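PDB 3SIM: protein, Family 18 Chitinase, which probably hydrolyses the beta-1,4 glycosidic bonds of chitin, as a plant glycoside hydrolase of family 18 built on a TIM barrel. Local coordinates for residues 91-96 with 129-134; 182-187 with 249-254. All blocks are in the same frame, centred on the assembly; numbering follows the deposited sequence.

Interaction 1: 91-96 with 129-134; sequences TVQFQA and FQNTDK
Gln-93 leans across the tight turn at Phe-129 to Thr-132, and its chain meets Asn-131 at about a right angle. With CG beside its own backbone N (chi1 -64°) and a second bend after it, Gln-93 brings its aliphatic part against the Asn-131 amide: Gln-93 CG is 3.6 Å from Asn-131 ND2. The Gln-93 amide end lies beside Gln-130, their two amide planes 64° apart. Cut back to an alanine, Gln-93 would lose the CG packed on Asn-131 and the amide beside Gln-130, which would probably leave both turn side chains freer to move. Phe-94 presents a ring edge to Thr-132, with Thr-132 OG1 near the ring plane, 3.8 Å from Phe-94 CD2. Thr-132 CB rests 3.5 Å from Phe-94 O, and Thr-132 OG1 hydrogen-bonds a bound glycerol. Phe-94 CB meets the Phe-129 ring obliquely, 4.3 Å from its CD1. The turn is type I, closed by Thr-132 N to Phe-129 O at 3.3 Å. Segment 129-134 follows barrel strand 121-125, while 91-96 leaves the small hairpin 86-87/90-91. Asp-133 N-caps helix 134-150, whose Phe-137 meets the rings of Phe-94 and Phe-129 edge-to-face, and Phe-129 stacks on Tyr-168 of helix 166-175.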
loop_
_atom_site.group_PDB
_atom_site.type_symbol
_atom_site.label_atom_id
_atom_site.label_comp_id
_atom_site.label_asym_id
_atom_site.label_seq_id
_atom_site.Cartn_x
_atom_site.Cartn_y
_atom_site.Cartn_z
ATOM N N THR A 91 0.855 -6.938 17.744
ATOM C CA THR A 91 0.145 -7.186 16.522
ATOM C C THR A 91 -0.942 -6.090 16.291
ATOM O O THR A 91 -1.634 -5.749 17.169
ATOM C CB THR A 91 -0.436 -8.605 16.486
ATOM O OG1 THR A 91 0.613 -9.546 16.535
ATOM C CG2 THR A 91 -1.247 -8.818 15.243
ATOM N N VAL A 92 -1.053 -5.571 15.080
ATOM C CA VAL A 92 -2.127 -4.654 14.739
ATOM C C VAL A 92 -3.422 -5.399 14.308
ATOM O O VAL A 92 -3.529 -5.971 13.252
ATOM C CB VAL A 92 -1.704 -3.573 13.685
ATOM C CG1 VAL A 92 -2.833 -2.762 13.270
ATOM C CG2 VAL A 92 -0.581 -2.724 14.190
ATOM N N GLN A 93 -4.377 -5.334 15.205
ATOM C CA GLN A 93 -5.695 -5.924 15.074
ATOM C C GLN A 93 -6.717 -4.845 14.737
ATOM O O GLN A 93 -6.817 -3.897 15.487
ATOM C CB GLN A 93 -6.120 -6.635 16.368
ATOM C CG GLN A 93 -5.256 -7.839 16.778
ATOM C CD GLN A 93 -5.568 -9.117 16.056
ATOM O OE1 GLN A 93 -4.856 -10.071 16.201
ATOM N NE2 GLN A 93 -6.594 -9.118 15.240
ATOM N N PHE A 94 -7.454 -4.991 13.634
ATOM C CA PHE A 94 -8.569 -4.080 13.372
ATOM C C PHE A 94 -9.642 -4.239 14.438
ATOM O O PHE A 94 -10.137 -5.291 14.650
ATOM C CB PHE A 94 -9.233 -4.246 11.997
ATOM C CG PHE A 94 -10.205 -3.152 11.651
ATOM C CD1 PHE A 94 -9.793 -2.044 10.996
ATOM C CD2 PHE A 94 -11.522 -3.198 12.030
ATOM C CE1 PHE A 94 -10.650 -1.046 10.719
ATOM C CE2 PHE A 94 -12.361 -2.171 11.710
ATOM C CZ PHE A 94 -11.912 -1.111 11.077
ATOM N N GLN A 95 -9.964 -3.137 15.075
ATOM C CA GLN A 95 -10.951 -3.086 16.124
ATOM C C GLN A 95 -11.818 -1.836 16.075
ATOM O O GLN A 95 -11.293 -0.764 16.112
ATOM C CB GLN A 95 -10.276 -3.131 17.498
ATOM C CG GLN A 95 -9.147 -4.089 17.673
ATOM C CD GLN A 95 -8.666 -4.153 19.084
ATOM O OE1 GLN A 95 -9.438 -4.239 19.987
ATOM N NE2 GLN A 95 -7.389 -4.107 19.267
ATOM N N ALA A 96 -13.133 -2.018 15.993
ATOM C CA ALA A 96 -14.096 -0.929 16.093
ATOM C C ALA A 96 -15.105 -1.087 17.247
ATOM O O ALA A 96 -15.717 -2.111 17.399
ATOM C CB ALA A 96 -14.811 -0.731 14.828
ATOM N N PHE A 129 -7.580 -9.694 11.856
ATOM C CA PHE A 129 -9.005 -9.526 12.031
ATOM C C PHE A 129 -9.664 -10.355 13.188
ATOM O O PHE A 129 -10.820 -10.538 13.204
ATOM C CB PHE A 129 -9.754 -9.653 10.694
ATOM C CG PHE A 129 -9.199 -8.810 9.556
ATOM C CD1 PHE A 129 -9.709 -7.578 9.279
ATOM C CD2 PHE A 129 -8.197 -9.248 8.772
ATOM C CE1 PHE A 129 -9.223 -6.809 8.232
ATOM C CE2 PHE A 129 -7.698 -8.473 7.750
ATOM C CZ PHE A 129 -8.231 -7.288 7.467
ATOM N N GLN A 130 -8.874 -10.816 14.133
ATOM C CA GLN A 130 -9.304 -11.676 15.215
ATOM C C GLN A 130 -10.269 -11.034 16.217
ATOM O O GLN A 130 -10.890 -11.702 16.939
ATOM C CB GLN A 130 -8.114 -12.278 15.943
ATOM C CG GLN A 130 -7.461 -13.418 15.306
ATOM C CD GLN A 130 -6.158 -13.760 15.991
ATOM O OE1 GLN A 130 -6.124 -14.625 16.807
ATOM N NE2 GLN A 130 -5.109 -13.116 15.623
ATOM N N ASN A 131 -10.352 -9.726 16.241
ATOM C CA ASN A 131 -11.271 -8.991 17.098
ATOM C C ASN A 131 -12.386 -8.209 16.344
ATOM O O ASN A 131 -12.913 -7.267 16.864
ATOM C CB ASN A 131 -10.509 -8.059 18.052
ATOM C CG ASN A 131 -9.456 -8.769 18.870
ATOM O OD1 ASN A 131 -9.737 -9.696 19.534
ATOM N ND2 ASN A 131 -8.260 -8.348 18.765
ATOM N N THR A 132 -12.660 -8.598 15.113
ATOM C CA THR A 132 -13.610 -7.987 14.230
ATOM C C THR A 132 -14.325 -8.999 13.334
ATOM O O THR A 132 -14.137 -10.156 13.460
ATOM C CB THR A 132 -12.978 -6.857 13.357
ATOM O OG1 THR A 132 -13.986 -5.959 12.961
ATOM C CG2 THR A 132 -12.226 -7.419 12.133
ATOM N N ASP A 133 -15.158 -8.514 12.442
ATOM C CA ASP A 133 -15.833 -9.300 11.436
ATOM C C ASP A 133 -15.790 -8.561 10.120
ATOM O O ASP A 133 -15.606 -7.378 10.119
ATOM C CB ASP A 133 -17.262 -9.639 11.844
ATOM C CG ASP A 133 -18.164 -8.441 11.889
ATOM O OD1 ASP A 133 -18.632 -8.043 10.869
ATOM O OD2 ASP A 133 -18.389 -7.904 12.952
ATOM N N LYS A 134 -15.987 -9.293 9.025
ATOM C CA LYS A 134 -15.817 -8.798 7.656
ATOM C C LYS A 134 -16.747 -7.637 7.296
ATOM O O LYS A 134 -16.354 -6.754 6.595
ATOM C CB LYS A 134 -15.898 -9.900 6.596
ATOM C CG LYS A 134 -17.196 -10.683 6.516
ATOM C CD LYS A 134 -17.101 -11.981 5.763
ATOM C CE LYS A 134 -18.380 -12.797 5.826
ATOM N NZ LYS A 134 -18.288 -14.054 5.150
#

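Interaction 2: 182-187 with 249-254; sequences HINYQF and GIAVWT
Trp-253 and Gln-186 meet flat against each other: the Gln-186 amide lies over one face of the indole, the two planes only 17° apart, although the chains themselves cross at about a right angle. The amide is offset toward the rim of the ring system, with Gln-186 CD 4.0 Å from Trp-253 CZ2. The same side chain adds a CH-pi contact, Gln-186 CG sitting 4.1 Å from the centroid of the six-membered ring of Trp-253 and off-centre. Extension of the Gln-186 chain beyond CG (chi2 -164°) carries the amide along the indole. Tyr-6 also stacks on Trp-253, and Lys-188 makes a cation-pi contact with it.

Van der Waals packing covers the outer edge of the indole. Asn-184 O approaches near the ring plane, 3.6 Å from Trp-253 CH2, and Asn-184 CB comes within 4.0 Å of that same carbon. Deeper in, Asn-184 CB faces Ala-251 CB at 4.3 Å.

No hydrogen bond joins the segments, because they are not neighbours in the sheet. In this TIM barrel, strand 215-220 runs parallel between 182-184 and 250-253, so the two strands meet across the barrel interior, chiefly through side chains. The peptide bond after Trp-253 is cis, as at the tryptophan ending the last barrel strand in many family 18 enzymes, where the indole floors the substrate cleft; Trp-253 probably does likewise.

Hydrogen bonds do hold Asn-184 from its own side. His-182 ND1 donates to Asn-184 OD1 at 3.2 Å, bent to 145° at the hydrogen, close to the imidazole plane but from above the carbonyl plane. Asn-184 ND2 bonds Tyr-6 OH, the second of two bonds that fix how this buried amide is turned.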
loop_
_atom_site.group_PDB
_atom_site.type_symbol
_atom_site.label_atom_id
_atom_site.label_comp_id
_atom_site.label_asym_id
_atom_site.label_seq_id
_atom_site.Cartn_x
_atom_site.Cartn_y
_atom_site.Cartn_z
ATOM N N HIS A 182 -7.334 0.845 -7.383
ATOM C CA HIS A 182 -6.493 -0.292 -7.737
ATOM C C HIS A 182 -6.112 -1.146 -6.520
ATOM O O HIS A 182 -6.334 -0.766 -5.413
ATOM C CB HIS A 182 -5.228 0.098 -8.506
ATOM C CG HIS A 182 -4.470 1.214 -7.885
ATOM N ND1 HIS A 182 -3.446 1.010 -7.014
ATOM C CD2 HIS A 182 -4.610 2.547 -7.989
ATOM C CE1 HIS A 182 -2.972 2.162 -6.619
ATOM N NE2 HIS A 182 -3.666 3.111 -7.196
ATOM N N ILE A 183 -5.525 -2.280 -6.787
ATOM C CA ILE A 183 -5.280 -3.309 -5.832
ATOM C C ILE A 183 -3.822 -3.750 -5.885
ATOM O O ILE A 183 -3.387 -4.352 -6.807
ATOM C CB ILE A 183 -6.242 -4.481 -6.026
ATOM C CG1 ILE A 183 -7.665 -3.990 -6.106
ATOM C CG2 ILE A 183 -6.090 -5.524 -4.919
ATOM C CD1 ILE A 183 -8.562 -4.985 -6.486
ATOM N N ASN A 184 -3.105 -3.384 -4.859
ATOM C CA ASN A 184 -1.740 -3.732 -4.702
ATOM C C ASN A 184 -1.571 -5.099 -4.016
ATOM O O ASN A 184 -1.240 -5.175 -2.873
ATOM C CB ASN A 184 -0.935 -2.621 -4.041
ATOM C CG ASN A 184 -1.139 -1.240 -4.680
ATOM O OD1 ASN A 184 -1.252 -1.065 -5.875
ATOM N ND2 ASN A 184 -1.117 -0.276 -3.841
ATOM N N TYR A 185 -1.810 -6.158 -4.789
ATOM C CA TYR A 185 -1.838 -7.512 -4.265
ATOM C C TYR A 185 -0.432 -7.887 -3.872
ATOM O O TYR A 185 0.465 -7.570 -4.523
ATOM C CB TYR A 185 -2.433 -8.540 -5.238
ATOM C CG TYR A 185 -3.081 -9.722 -4.625
ATOM C CD1 TYR A 185 -2.428 -10.938 -4.522
ATOM C CD2 TYR A 185 -4.367 -9.658 -4.154
ATOM C CE1 TYR A 185 -3.036 -12.055 -3.993
ATOM C CE2 TYR A 185 -4.974 -10.718 -3.602
ATOM C CZ TYR A 185 -4.310 -11.932 -3.496
ATOM O OH TYR A 185 -4.906 -12.979 -2.906
ATOM N N GLN A 186 -0.320 -8.475 -2.709
ATOM C CA GLN A 186 0.925 -8.807 -2.056
ATOM C C GLN A 186 1.404 -10.247 -2.485
ATOM O O GLN A 186 1.261 -11.217 -1.784
ATOM C CB GLN A 186 0.838 -8.550 -0.531
ATOM C CG GLN A 186 0.577 -7.124 -0.035
ATOM C CD GLN A 186 0.900 -6.938 1.459
ATOM O OE1 GLN A 186 0.098 -6.462 2.219
ATOM N NE2 GLN A 186 2.072 -7.333 1.835
ATOM N N PHE A 187 1.968 -10.321 -3.662
ATOM C CA PHE A 187 2.454 -11.560 -4.231
ATOM C C PHE A 187 3.627 -12.160 -3.405
ATOM O O PHE A 187 3.850 -13.311 -3.437
ATOM C CB PHE A 187 2.708 -11.487 -5.751
ATOM C CG PHE A 187 1.456 -11.373 -6.593
ATOM C CD1 PHE A 187 0.769 -12.472 -7.016
ATOM C CD2 PHE A 187 0.975 -10.155 -6.946
ATOM C CE1 PHE A 187 -0.362 -12.340 -7.754
ATOM C CE2 PHE A 187 -0.130 -10.035 -7.679
ATOM C CZ PHE A 187 -0.814 -11.119 -8.074
ATOM N N GLY A 249 0.376 -2.220 -13.355
ATOM C CA GLY A 249 1.478 -1.589 -12.670
ATOM C C GLY A 249 2.289 -2.496 -11.745
ATOM O O GLY A 249 1.995 -3.643 -11.581
ATOM N N ILE A 250 3.332 -1.953 -11.157
ATOM C CA ILE A 250 4.173 -2.685 -10.233
ATOM C C ILE A 250 4.319 -1.956 -8.869
ATOM O O ILE A 250 4.602 -0.789 -8.813
ATOM C CB ILE A 250 5.594 -2.957 -10.777
ATOM C CG1 ILE A 250 5.577 -3.773 -12.046
ATOM C CG2 ILE A 250 6.487 -3.548 -9.706
ATOM C CD1 ILE A 250 6.709 -3.625 -12.896
ATOM N N ALA A 251 4.136 -2.700 -7.812
ATOM C CA ALA A 251 4.306 -2.219 -6.448
ATOM C C ALA A 251 5.529 -2.828 -5.686
ATOM O O ALA A 251 5.752 -4.008 -5.677
ATOM C CB ALA A 251 3.073 -2.454 -5.694
ATOM N N VAL A 252 6.263 -2.007 -5.004
ATOM C CA VAL A 252 7.436 -2.463 -4.311
ATOM C C VAL A 252 7.426 -2.220 -2.746
ATOM O O VAL A 252 7.109 -1.156 -2.309
ATOM C CB VAL A 252 8.686 -1.853 -4.959
ATOM C CG1 VAL A 252 9.935 -2.246 -4.222
ATOM C CG2 VAL A 252 8.787 -2.144 -6.427
ATOM N N TRP A 253 7.755 -3.237 -1.960
ATOM C CA TRP A 253 7.934 -3.223 -0.516
ATOM C C TRP A 253 9.440 -3.513 -0.180
ATOM O O TRP A 253 9.877 -4.583 -0.306
ATOM C CB TRP A 253 6.986 -4.261 0.133
ATOM C CG TRP A 253 5.547 -3.880 0.361
ATOM C CD1 TRP A 253 5.032 -3.311 1.466
ATOM C CD2 TRP A 253 4.444 -4.076 -0.520
ATOM N NE1 TRP A 253 3.716 -3.096 1.320
ATOM C CE2 TRP A 253 3.317 -3.574 0.113
ATOM C CE3 TRP A 253 4.304 -4.619 -1.787
ATOM C CZ2 TRP A 253 2.075 -3.602 -0.473
ATOM C CZ3 TRP A 253 3.068 -4.627 -2.364
ATOM C CH2 TRP A 253 1.972 -4.133 -1.702
ATOM N N THR A 254 10.240 -2.534 0.171
ATOM C CA THR A 254 9.918 -1.153 0.398
ATOM C C THR A 254 11.202 -0.353 0.081
ATOM O O THR A 254 12.240 -0.942 -0.084
ATOM C CB THR A 254 9.571 -0.861 1.917
ATOM O OG1 THR A 254 10.733 -0.993 2.702
ATOM C CG2 THR A 254 8.418 -1.725 2.467
#

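Overall arrangement
Both segments of interaction 1 come earlier in the chain than either segment of interaction 2. The two contacts have their centres 23 Å apart and their nearest atoms about 10 Å apart, without touching. Both belong to the same TIM barrel at different depths: the centre of interaction 1, which joins peripheral loops, lies about 18 Å from the centre of the chain, and that of interaction 2, inside the barrel, about 7 Å from it. The family 18 DxDxE signature spans the end of strand 121-125 and finishes at Glu-127, two residues before 129-134; Glu-127 also touches Gln-186. One contact thus packs the barrel's loop layer, the other its interior beside the probable substrate cleft.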